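PDB 6QV5: CHAD domain from Ricinus communis, which probably binds inorganic polyphosphate through its all-helical CHAD fold and carries a bound zinc ion. Local coordinates for residues Gln255-Gln260 and Glu266-Ala271. Numbering follows the deposited sequence.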
# COMPACT_ATOMS: atom_id res chain seq x y z
N GLN A 255 9.65 15.03 13.81
CA GLN A 255 9.74 16.50 13.72
C GLN A 255 8.39 17.14 14.08
O GLN A 255 8.36 18.17 14.76
CB GLN A 255 10.25 16.94 12.33
CG GLN A 255 10.38 18.46 12.10
CD GLN A 255 11.27 19.17 13.10
OE1 GLN A 255 12.50 19.05 13.06
NE2 GLN A 255 10.67 19.93 14.00
N GLU A 256 7.27 16.49 13.67
CA GLU A 256 5.90 16.91 13.98
C GLU A 256 5.63 16.71 15.48
O GLU A 256 4.97 17.55 16.10
CB GLU A 256 4.89 16.11 13.16
CG GLU A 256 4.72 16.60 11.73
CD GLU A 256 3.89 15.71 10.82
OE1 GLU A 256 2.83 15.22 11.26
OE2 GLU A 256 4.29 15.53 9.65
N LEU A 257 6.16 15.61 16.05
CA LEU A 257 6.05 15.25 17.47
C LEU A 257 6.86 16.23 18.34
O LEU A 257 6.44 16.53 19.46
CB LEU A 257 6.50 13.79 17.70
CG LEU A 257 6.40 13.21 19.12
CD1 LEU A 257 4.96 12.93 19.51
CD2 LEU A 257 7.22 11.94 19.24
N ALA A 258 7.99 16.74 17.81
CA ALA A 258 8.87 17.70 18.50
C ALA A 258 8.17 19.05 18.70
O ALA A 258 8.34 19.68 19.75
CB ALA A 258 10.15 17.90 17.71
N GLN A 259 7.37 19.49 17.70
CA GLN A 259 6.63 20.75 17.73
C GLN A 259 5.45 20.69 18.70
O GLN A 259 5.20 21.66 19.42
CB GLN A 259 6.15 21.15 16.32
CG GLN A 259 7.27 21.57 15.35
CD GLN A 259 7.94 22.88 15.70
OE1 GLN A 259 9.16 22.97 15.81
NE2 GLN A 259 7.15 23.94 15.87
N GLN A 260 4.72 19.55 18.73
CA GLN A 260 3.57 19.34 19.61
C GLN A 260 3.97 19.00 21.04
O GLN A 260 3.31 19.44 21.98
CB GLN A 260 2.61 18.28 19.03
CG GLN A 260 1.94 18.67 17.71
CD GLN A 260 1.06 19.90 17.81
OE1 GLN A 260 0.02 19.90 18.47
NE2 GLN A 260 1.47 20.97 17.15
N GLU A 266 14.70 16.71 22.98
CA GLU A 266 16.09 16.24 23.06
C GLU A 266 16.20 14.78 22.59
O GLU A 266 17.11 14.46 21.82
CB GLU A 266 16.63 16.38 24.49
CG GLU A 266 17.06 17.80 24.84
CD GLU A 266 17.62 17.96 26.24
OE1 GLU A 266 16.93 18.57 27.09
OE2 GLU A 266 18.74 17.46 26.50
N ALA A 267 15.26 13.92 23.03
CA ALA A 267 15.19 12.51 22.65
C ALA A 267 14.79 12.37 21.18
O ALA A 267 15.28 11.47 20.50
CB ALA A 267 14.18 11.79 23.53
N VAL A 268 13.90 13.28 20.69
CA VAL A 268 13.42 13.33 19.31
C VAL A 268 14.58 13.65 18.36
O VAL A 268 14.81 12.91 17.40
CB VAL A 268 12.24 14.34 19.13
CG1 VAL A 268 11.95 14.61 17.66
CG2 VAL A 268 10.98 13.86 19.85
N GLN A 269 15.33 14.74 18.64
CA GLN A 269 16.47 15.20 17.85
C GLN A 269 17.58 14.14 17.76
O GLN A 269 18.23 14.04 16.72
CB GLN A 269 17.02 16.54 18.37
CG GLN A 269 16.13 17.75 18.05
CD GLN A 269 16.21 18.18 16.60
OE1 GLN A 269 15.48 17.68 15.74
NE2 GLN A 269 17.08 19.13 16.31
N PHE A 270 17.76 13.33 18.83
CA PHE A 270 18.73 12.23 18.88
C PHE A 270 18.32 11.14 17.88
O PHE A 270 19.17 10.65 17.14
CB PHE A 270 18.86 11.66 20.30
CG PHE A 270 19.94 10.60 20.45
CD1 PHE A 270 21.25 10.96 20.73
CD2 PHE A 270 19.64 9.25 20.29
CE1 PHE A 270 22.25 9.99 20.85
CE2 PHE A 270 20.64 8.28 20.40
CZ PHE A 270 21.93 8.65 20.68
N ALA A 271 17.02 10.78 17.88
CA ALA A 271 16.44 9.78 16.99
C ALA A 271 16.47 10.28 15.54
O ALA A 271 16.82 9.51 14.65
CB ALA A 271 15.01 9.46 17.41
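Ala258 and Val268 form the nearest CA pair across the two segments of an antiparallel helical hairpin, 6.4 Å apart. The segments belong to helices 224-260 and 265-281; their N-to-C directions are 167° apart and the segment axes 9.5 Å apart at closest approach, and the short connection between the helices turns the chain back. Val268 carries the contact: its CB points toward helix 224-260 and its two methyls divide the work. CG1, anti to the backbone N (chi1 168°), meets Ala258 CB at 3.8 Å, methyl against methyl. CG2, beside its own backbone N, reaches Leu257 CD2 more loosely, at 4.3 Å. One turn back along helix 224-260, Leu254 also touches Val268, while Leu257 and Val268 go on to meet Ile132 and Leu125, respectively, of helix 122-145, which packs against the hairpin. Beside this apolar group, Gln255 OE1 and Gln269 OE1 lie 4.2 Å apart; at that distance they are merely neighbours, and Gln269 OE1 is hydrogen-bonded to Arg272 NH1 in its own helix. The pairing within the hairpin, away from the zinc site that includes His52 and His138, is therefore apolar: methyl groups of Ala258, Leu257 and Val268 meet by nondirectional van der Waals contact.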